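PDB 1SFS: hypothetical protein from Geobacillus stearothermophilus, which is of unknown function but carries a glycoside hydrolase-like domain and is possibly a bacterial lysozyme. Local coordinates for residues Ala35-Asp40 with Val66-Thr71; Glu94-Ala99 with Ala132-Trp137; Trp184-Arg189 with Tyr217-Glu222. All coordinates share one frame; numbering follows the deposited sequence. Where two conformers were deposited one is given.

Contact 1 of 3, residues Ala35-Asp40 with Val66-Thr71; sequences AQVVTD and VSEGLT
A35 and V37 meet E68 in a surface contact between two beta-alpha loops, on the rim of what is probably a beta/alpha barrel, as the glycoside hydrolase-like family suggests. The loops leave the C-terminal ends of the neighbouring parallel strands 29-33 and 55-59 and run into helices 40-49 and 72-80, with T39 and T71 at the N-caps. E68 holds the other loop twice. Its backbone N donates to A35 O at 2.9 Å, a nearly straight bond (165°), and its side chain accepts from the backbone two residues further on: V37 N reaches E68 OE1 at 3.1 Å. That oxygen offers its anti lone pair, the one turned away from OE2. CG stands beside the backbone N of E68 (chi1 -62°) and the chain beyond is extended, which carries the carboxylate alongside Q36, where OE1 lies 3.3 Å from Q36 CA. At the other end of the contact, A35 CB rests 3.4 Å from V66 O, next to a classic beta bulge at V66 and S67. S67 OG turns to N90, and helix 72-80 supports the first loop through E74 and R77, which bind V38 N and V38 O. The V37 side chain crosses that of E68 at about a right angle, its CG2 methyl 3.5 Å from OE1.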
loop_
_atom_site.group_PDB
_atom_site.type_symbol
_atom_site.label_atom_id
_atom_site.label_comp_id
_atom_site.label_asym_id
_atom_site.label_seq_id
_atom_site.Cartn_x
_atom_site.Cartn_y
_atom_site.Cartn_z
ATOM N N ALA A 35 -8.447 7.527 2.723
ATOM C CA ALA A 35 -8.994 6.967 3.935
ATOM C C ALA A 35 -10.473 6.611 3.801
ATOM O O ALA A 35 -10.947 5.651 4.361
ATOM C CB ALA A 35 -8.810 7.943 5.067
ATOM N N GLN A 36 -11.203 7.425 3.036
ATOM C CA GLN A 36 -12.653 7.241 2.910
ATOM C C GLN A 36 -12.987 6.388 1.686
ATOM O O GLN A 36 -12.227 6.203 0.743
ATOM C CB GLN A 36 -13.366 8.593 3.002
ATOM C CG GLN A 36 -13.224 9.329 1.730
ATOM C CD GLN A 36 -13.714 10.777 1.922
ATOM O OE1 GLN A 36 -13.076 11.636 2.489
ATOM N NE2 GLN A 36 -14.882 11.099 1.363
ATOM N N VAL A 37 -14.215 5.852 1.735
ATOM C CA VAL A 37 -14.812 5.061 0.674
ATOM C C VAL A 37 -14.837 5.809 -0.659
ATOM O O VAL A 37 -15.183 7.018 -0.707
ATOM C CB VAL A 37 -16.248 4.669 1.071
ATOM C CG1 VAL A 37 -17.091 4.089 -0.060
ATOM C CG2 VAL A 37 -16.187 3.748 2.267
ATOM N N VAL A 38 -14.573 5.058 -1.712
ATOM C CA VAL A 38 -14.720 5.597 -3.061
ATOM C C VAL A 38 -16.188 5.534 -3.428
ATOM O O VAL A 38 -16.657 4.521 -3.915
ATOM C CB VAL A 38 -13.883 4.831 -4.063
ATOM C CG1 VAL A 38 -13.913 5.553 -5.411
ATOM C CG2 VAL A 38 -12.443 4.693 -3.616
ATOM N N THR A 39 -16.900 6.595 -3.256
ATOM C CA THR A 39 -18.231 6.782 -3.813
ATOM C C THR A 39 -18.085 7.278 -5.224
ATOM O O THR A 39 -17.020 7.733 -5.665
ATOM C CB THR A 39 -18.983 7.818 -2.951
ATOM O OG1 THR A 39 -18.261 9.037 -3.076
ATOM C CG2 THR A 39 -19.181 7.342 -1.517
ATOM N N ASP A 40 -19.186 7.257 -5.973
ATOM C CA ASP A 40 -19.137 7.854 -7.310
ATOM C C ASP A 40 -18.759 9.308 -7.243
ATOM O O ASP A 40 -17.996 9.808 -8.068
ATOM C CB ASP A 40 -20.442 7.724 -8.083
ATOM C CG ASP A 40 -20.265 8.224 -9.539
ATOM O OD1 ASP A 40 -19.492 7.647 -10.327
ATOM O OD2 ASP A 40 -20.930 9.206 -9.960
ATOM N N VAL A 66 -9.551 7.182 11.525
ATOM C CA VAL A 66 -8.354 6.947 10.703
ATOM C C VAL A 66 -8.727 6.421 9.314
ATOM O O VAL A 66 -8.288 7.023 8.322
ATOM C CB VAL A 66 -7.380 5.963 11.378
ATOM C CG1 VAL A 66 -6.223 5.694 10.411
ATOM C CG2 VAL A 66 -6.830 6.439 12.710
ATOM N N SER A 67 -9.489 5.359 9.191
ATOM C CA SER A 67 -9.775 4.803 7.866
ATOM C C SER A 67 -11.144 4.165 7.864
ATOM O O SER A 67 -11.561 3.567 8.860
ATOM C CB SER A 67 -8.745 3.736 7.479
ATOM O OG SER A 67 -8.640 2.665 8.438
ATOM N N GLU A 68 -11.771 4.238 6.721
ATOM C CA GLU A 68 -13.003 3.520 6.421
ATOM C C GLU A 68 -12.654 2.258 5.690
ATOM O O GLU A 68 -11.902 2.267 4.699
ATOM C CB GLU A 68 -13.921 4.396 5.602
ATOM C CG GLU A 68 -14.334 5.661 6.333
ATOM C CD GLU A 68 -15.347 6.530 5.661
ATOM O OE1 GLU A 68 -15.531 6.467 4.425
ATOM O OE2 GLU A 68 -16.043 7.252 6.446
ATOM N N GLY A 69 -13.188 1.120 6.130
ATOM C CA GLY A 69 -12.900 -0.118 5.477
ATOM C C GLY A 69 -13.576 -0.304 4.143
ATOM O O GLY A 69 -14.673 0.179 3.863
ATOM N N LEU A 70 -12.980 -1.132 3.306
ATOM C CA LEU A 70 -13.551 -1.602 2.076
ATOM C C LEU A 70 -14.803 -2.436 2.289
ATOM O O LEU A 70 -14.942 -3.031 3.346
ATOM C CB LEU A 70 -12.509 -2.441 1.317
ATOM C CG LEU A 70 -11.470 -1.666 0.521
ATOM C CD1 LEU A 70 -10.266 -2.573 0.222
ATOM C CD2 LEU A 70 -12.077 -1.067 -0.747
ATOM N N THR A 71 -15.659 -2.469 1.304
ATOM C CA THR A 71 -16.772 -3.394 1.223
ATOM C C THR A 71 -16.754 -4.014 -0.160
ATOM O O THR A 71 -16.169 -3.479 -1.107
ATOM C CB THR A 71 -18.136 -2.703 1.406
ATOM O OG1 THR A 71 -18.345 -1.723 0.388
ATOM C CG2 THR A 71 -18.216 -2.080 2.797
#

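Contact 2 of 3, residues Glu94-Ala99 with Ala132-Trp137; sequences EAVGYA and AVDAAW
E94 opens the contact with its carboxylate: the chain bends at chi2 (-70°) and brings OE1 to A132 N at 2.8 Å, nearly along the C-O axis. Its carbonyl O shares a water with W137 NE1. A95 forms a single beta bridge with V133, A95 N donating to A132 O (2.9 Å) and A95 O accepting from D134 N (3.0 Å). The same residue sits over one face of the indole: A95 CA is 3.5 Å above the centroid of the five-membered ring of W137, a CH-pi contact, and its CB covers the centre of the ring system. V96 puts its two methyls to different uses, CG2 on A132 CB at 3.6 Å and CG1 against D134 OD1, the two side chains crossing at about a right angle. G97, the N-cap of helix 98-114, gives its N to D134 OD2 at 3.0 Å. D134 is itself the N-cap of helix 135-145, and the same OD2 accepts from W137 N, the two donors coming from opposite faces of the carboxylate plane; a phosphate ion, probably from the crystallisation liquor, lies beside this side chain. With an alanine in place of D134, G97 N and W137 N would probably lose their shared acceptor, and the two helix starts would be likely to shift against each other. Y98 lays CB 4.2 Å from A136 CB. The contact thus ties together the starts of helices 98-114 and 135-145, which follow the adjacent parallel strands 84-89 and 122-126; F92 stacks on W137, A104 touches it from helix 98-114, and V133 packs against A166 of helix 163-173.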
loop_
_atom_site.group_PDB
_atom_site.type_symbol
_atom_site.label_atom_id
_atom_site.label_comp_id
_atom_site.label_asym_id
_atom_site.label_seq_id
_atom_site.Cartn_x
_atom_site.Cartn_y
_atom_site.Cartn_z
ATOM N N GLU A 94 2.251 -0.611 15.795
ATOM C CA GLU A 94 3.666 -0.891 15.894
ATOM C C GLU A 94 3.937 -2.142 15.075
ATOM O O GLU A 94 3.037 -2.941 14.861
ATOM C CB GLU A 94 4.173 -1.106 17.328
ATOM C CG GLU A 94 3.757 -0.001 18.297
ATOM C CD GLU A 94 4.429 1.326 18.062
ATOM O OE1 GLU A 94 5.348 1.458 17.245
ATOM O OE2 GLU A 94 4.017 2.317 18.707
ATOM N N ALA A 95 5.190 -2.260 14.656
ATOM C CA ALA A 95 5.602 -3.310 13.739
ATOM C C ALA A 95 6.859 -4.026 14.287
ATOM O O ALA A 95 7.882 -4.130 13.591
ATOM C CB ALA A 95 5.821 -2.761 12.341
ATOM N N VAL A 96 6.749 -4.520 15.512
ATOM C CA VAL A 96 7.782 -5.218 16.242
ATOM C C VAL A 96 7.291 -6.621 16.589
ATOM O O VAL A 96 6.169 -6.852 17.038
ATOM C CB VAL A 96 8.215 -4.428 17.485
ATOM C CG1 VAL A 96 9.105 -5.248 18.409
ATOM C CG2 VAL A 96 8.902 -3.145 17.031
ATOM N N GLY A 97 8.181 -7.604 16.389
ATOM C CA GLY A 97 7.971 -8.948 16.841
ATOM C C GLY A 97 7.405 -9.893 15.806
ATOM O O GLY A 97 6.468 -9.565 15.057
ATOM N N TYR A 98 7.955 -11.121 15.728
ATOM C CA TYR A 98 7.492 -12.108 14.757
ATOM C C TYR A 98 6.036 -12.450 15.003
ATOM O O TYR A 98 5.233 -12.434 14.071
ATOM C CB TYR A 98 8.378 -13.362 14.864
ATOM C CG TYR A 98 8.140 -14.293 13.708
ATOM C CD1 TYR A 98 8.909 -14.188 12.530
ATOM C CD2 TYR A 98 7.135 -15.256 13.711
ATOM C CE1 TYR A 98 8.688 -15.020 11.425
ATOM C CE2 TYR A 98 6.906 -16.072 12.642
ATOM C CZ TYR A 98 7.684 -15.963 11.503
ATOM O OH TYR A 98 7.460 -16.799 10.420
ATOM N N ALA A 99 5.664 -12.752 16.235
ATOM C CA ALA A 99 4.280 -13.152 16.518
ATOM C C ALA A 99 3.290 -12.070 16.143
ATOM O O ALA A 99 2.228 -12.314 15.611
ATOM C CB ALA A 99 4.129 -13.499 17.997
ATOM N N ALA A 132 7.701 1.890 15.740
ATOM C CA ALA A 132 8.821 0.945 15.932
ATOM C C ALA A 132 8.671 -0.154 14.900
ATOM O O ALA A 132 7.568 -0.632 14.693
ATOM C CB ALA A 132 8.751 0.451 17.343
ATOM N N VAL A 133 9.795 -0.571 14.318
ATOM C CA VAL A 133 9.799 -1.626 13.304
ATOM C C VAL A 133 11.012 -2.501 13.531
ATOM O O VAL A 133 12.118 -1.958 13.745
ATOM C CB VAL A 133 9.932 -1.107 11.841
ATOM C CG1 VAL A 133 9.605 -2.240 10.862
ATOM C CG2 VAL A 133 9.108 0.072 11.562
ATOM N N ASP A 134 10.836 -3.807 13.445
ATOM C CA ASP A 134 12.003 -4.665 13.488
ATOM C C ASP A 134 11.957 -5.727 12.404
ATOM O O ASP A 134 10.917 -5.963 11.735
ATOM C CB ASP A 134 12.252 -5.244 14.879
ATOM C CG ASP A 134 11.311 -6.293 15.360
ATOM O OD1 ASP A 134 11.467 -6.676 16.572
ATOM O OD2 ASP A 134 10.439 -6.800 14.641
ATOM N N ALA A 135 13.096 -6.336 12.160
ATOM C CA ALA A 135 13.236 -7.308 11.109
ATOM C C ALA A 135 12.360 -8.510 11.320
ATOM O O ALA A 135 11.904 -9.086 10.306
ATOM C CB ALA A 135 14.702 -7.720 11.043
ATOM N N ALA A 136 12.128 -8.932 12.536
ATOM C CA ALA A 136 11.291 -10.106 12.781
ATOM C C ALA A 136 9.860 -9.883 12.334
ATOM O O ALA A 136 9.224 -10.811 11.844
ATOM C CB ALA A 136 11.355 -10.522 14.262
ATOM N N TRP A 137 9.327 -8.695 12.553
ATOM C CA TRP A 137 7.952 -8.421 12.121
ATOM C C TRP A 137 7.835 -8.521 10.605
ATOM O O TRP A 137 6.900 -9.107 10.073
ATOM C CB TRP A 137 7.526 -7.031 12.619
ATOM C CG TRP A 137 6.083 -6.720 12.461
ATOM C CD1 TRP A 137 5.172 -6.771 13.508
ATOM C CD2 TRP A 137 5.359 -6.317 11.314
ATOM N NE1 TRP A 137 3.930 -6.415 13.053
ATOM C CE2 TRP A 137 4.008 -6.143 11.724
ATOM C CE3 TRP A 137 5.645 -6.076 9.982
ATOM C CZ2 TRP A 137 2.993 -5.747 10.838
ATOM C CZ3 TRP A 137 4.642 -5.699 9.105
ATOM C CH2 TRP A 137 3.342 -5.557 9.553
HETATM O O HOH W 1 1.913 -5.612 14.915
#

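Contact 3 of 3, residues Trp184-Arg189 with Tyr217-Glu222; sequences WSAAPR and YGRDAE
Y217 OH is gripped by two groups, T193 OG1 and W30 NE1, which hold the ring on the far side of its backbone from R189, the residue that Y217 meets across the contact. The meeting is made by main chain: R189 CA approaches Y217 O at 3.4 Å in a CA-H...O contact, and no hydrogen bond joins the two segments. R189 then runs on past G218, its CG 4.0 Å from G218 CA. CG is anti to the backbone N (chi1 -168°) and the chain bends at chi3 (-59°), which swings the guanidinium back over R219. The two guanidinium groups stack flat, centres 3.5 Å apart and planes 11° from parallel, with R189 NH2 over the middle of the R219 group. R189 NH2 and R219 NH2 come to 3.3 Å as two donors, so the like charges probably rely on nearby acceptors. R189 NH2 makes a weak bond to A186 O (2.9 Å) within its own loop. R219, extended from CG to NE, is fixed by Q216 OE1 at NE and Y155 OH at NH2, while its side chain also touches D227, whose acidic group could offset some of the repulsion. A186 CB lies in the plane of the R189 guanidinium, at its edge. The loop turns through a cis peptide before P188. Y217 and G218 together face T228 in a classic beta bulge, at the end of strand 211-218 where it pairs with the antiparallel strand 227-231, an arrangement consistent with a glycoside hydrolase-like barrel.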
loop_
_atom_site.group_PDB
_atom_site.type_symbol
_atom_site.label_atom_id
_atom_site.label_comp_id
_atom_site.label_asym_id
_atom_site.label_seq_id
_atom_site.Cartn_x
_atom_site.Cartn_y
_atom_site.Cartn_z
ATOM N N TRP A 184 5.842 0.150 -1.327
ATOM C CA TRP A 184 5.186 1.407 -1.633
ATOM C C TRP A 184 5.879 2.453 -0.768
ATOM O O TRP A 184 5.709 2.464 0.449
ATOM C CB TRP A 184 3.689 1.279 -1.323
ATOM C CG TRP A 184 2.846 2.495 -1.564
ATOM C CD1 TRP A 184 3.181 3.718 -2.055
ATOM C CD2 TRP A 184 1.456 2.535 -1.274
ATOM N NE1 TRP A 184 2.067 4.522 -2.112
ATOM C CE2 TRP A 184 1.003 3.838 -1.631
ATOM C CE3 TRP A 184 0.565 1.606 -0.757
ATOM C CZ2 TRP A 184 -0.330 4.225 -1.473
ATOM C CZ3 TRP A 184 -0.735 2.001 -0.598
ATOM C CH2 TRP A 184 -1.161 3.293 -0.955
ATOM N N SER A 185 6.706 3.286 -1.398
ATOM C CA SER A 185 7.511 4.242 -0.673
ATOM C C SER A 185 6.784 5.552 -0.477
ATOM O O SER A 185 6.212 6.101 -1.432
ATOM C CB SER A 185 8.797 4.494 -1.467
ATOM O OG SER A 185 9.560 5.453 -0.774
ATOM N N ALA A 186 6.849 6.085 0.737
ATOM C CA ALA A 186 6.275 7.354 1.117
ATOM C C ALA A 186 7.250 8.509 1.095
ATOM O O ALA A 186 6.991 9.536 1.709
ATOM C CB ALA A 186 5.636 7.224 2.506
ATOM N N ALA A 187 8.344 8.400 0.349
ATOM C CA ALA A 187 9.329 9.476 0.247
ATOM C C ALA A 187 9.994 9.438 -1.110
ATOM O O ALA A 187 10.124 8.338 -1.687
ATOM C CB ALA A 187 10.429 9.262 1.310
ATOM N N PRO A 188 10.495 10.553 -1.599
ATOM C CA PRO A 188 10.235 11.905 -1.073
ATOM C C PRO A 188 8.818 12.318 -1.405
ATOM O O PRO A 188 8.085 11.612 -2.121
ATOM C CB PRO A 188 11.279 12.767 -1.823
ATOM C CG PRO A 188 11.394 12.062 -3.126
ATOM C CD PRO A 188 11.296 10.584 -2.841
ATOM N N ARG A 189 8.406 13.465 -0.913
ATOM C CA ARG A 189 7.037 13.912 -1.017
ATOM C C ARG A 189 6.971 15.335 -1.536
ATOM O O ARG A 189 6.756 16.311 -0.784
ATOM C CB ARG A 189 6.410 13.815 0.382
ATOM C CG ARG A 189 4.924 13.955 0.435
ATOM C CD ARG A 189 4.331 13.820 1.855
ATOM N NE ARG A 189 4.701 12.532 2.365
ATOM C CZ ARG A 189 5.086 12.195 3.573
ATOM N NH1 ARG A 189 5.115 13.071 4.566
ATOM N NH2 ARG A 189 5.420 10.919 3.761
ATOM N N TYR A 217 3.809 10.355 -3.796
ATOM C CA TYR A 217 4.579 11.567 -3.968
ATOM C C TYR A 217 3.929 12.811 -3.388
ATOM O O TYR A 217 4.576 13.860 -3.295
ATOM C CB TYR A 217 4.934 11.767 -5.447
ATOM C CG TYR A 217 3.800 12.159 -6.323
ATOM C CD1 TYR A 217 3.487 13.480 -6.538
ATOM C CD2 TYR A 217 3.048 11.245 -7.044
ATOM C CE1 TYR A 217 2.449 13.863 -7.368
ATOM C CE2 TYR A 217 2.013 11.598 -7.873
ATOM C CZ TYR A 217 1.707 12.931 -8.053
ATOM O OH TYR A 217 0.681 13.278 -8.883
ATOM N N GLY A 218 2.664 12.700 -2.972
ATOM C CA GLY A 218 2.012 13.799 -2.327
ATOM C C GLY A 218 0.874 13.336 -1.448
ATOM O O GLY A 218 0.225 12.322 -1.749
ATOM N N ARG A 219 0.605 14.067 -0.375
ATOM C CA ARG A 219 -0.512 13.796 0.511
ATOM C C ARG A 219 -1.467 14.978 0.501
ATOM O O ARG A 219 -1.038 16.147 0.394
ATOM C CB ARG A 219 -0.046 13.503 1.958
ATOM C CG ARG A 219 0.682 12.196 2.095
ATOM C CD ARG A 219 1.111 12.003 3.550
ATOM N NE ARG A 219 1.739 10.716 3.733
ATOM C CZ ARG A 219 2.331 10.383 4.892
ATOM N NH1 ARG A 219 2.432 11.151 5.965
ATOM N NH2 ARG A 219 2.853 9.172 4.933
ATOM N N ASP A 220 -2.747 14.657 0.627
ATOM C CA ASP A 220 -3.879 15.517 0.926
ATOM C C ASP A 220 -4.006 16.651 -0.084
ATOM O O ASP A 220 -3.726 17.858 0.142
ATOM C CB ASP A 220 -3.748 16.070 2.344
ATOM C CG ASP A 220 -3.825 15.029 3.442
ATOM O OD1 ASP A 220 -4.405 13.941 3.271
ATOM O OD2 ASP A 220 -3.247 15.319 4.519
ATOM N N ALA A 221 -4.435 16.288 -1.286
ATOM C CA ALA A 221 -4.558 17.155 -2.439
ATOM C C ALA A 221 -5.486 18.334 -2.291
ATOM O O ALA A 221 -5.396 19.248 -3.117
ATOM C CB ALA A 221 -5.034 16.339 -3.639
ATOM N N GLU A 222 -6.343 18.381 -1.307
ATOM C CA GLU A 222 -7.255 19.488 -1.042
ATOM C C GLU A 222 -8.325 19.715 -2.100
ATOM O O GLU A 222 -9.410 20.029 -1.603
ATOM C CB GLU A 222 -6.530 20.818 -0.860
ATOM C CG GLU A 222 -5.378 20.789 0.141
ATOM C CD GLU A 222 -4.541 22.046 -0.079
ATOM O OE1 GLU A 222 -3.983 22.144 -1.188
ATOM O OE2 GLU A 222 -4.536 22.832 0.872
#

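How the contacts relate
All three contacts lie at or just after the ends of neighbouring parallel strands: 29-33 with 55-59 in contact 1, 84-89 with 122-126 in contact 2, 182-185 with 211-218 in contact 3. Contact 1 is a surface contact, while contacts 2 and 3 are partly buried. Contacts 1 and 2 both lead into helices; neither segment of contact 3 leads into a helix, and its second runs on to an antiparallel strand. Their chemistry differs accordingly: one carboxylate bridging loop backbones, then a beta bridge with a CH-pi contact on an indole and a shared helix cap, then stacked arginines without a bond across. Contacts 1 and 3 have centres 18 Å apart; contact 2 stands farther off, 27 and 24 Å away.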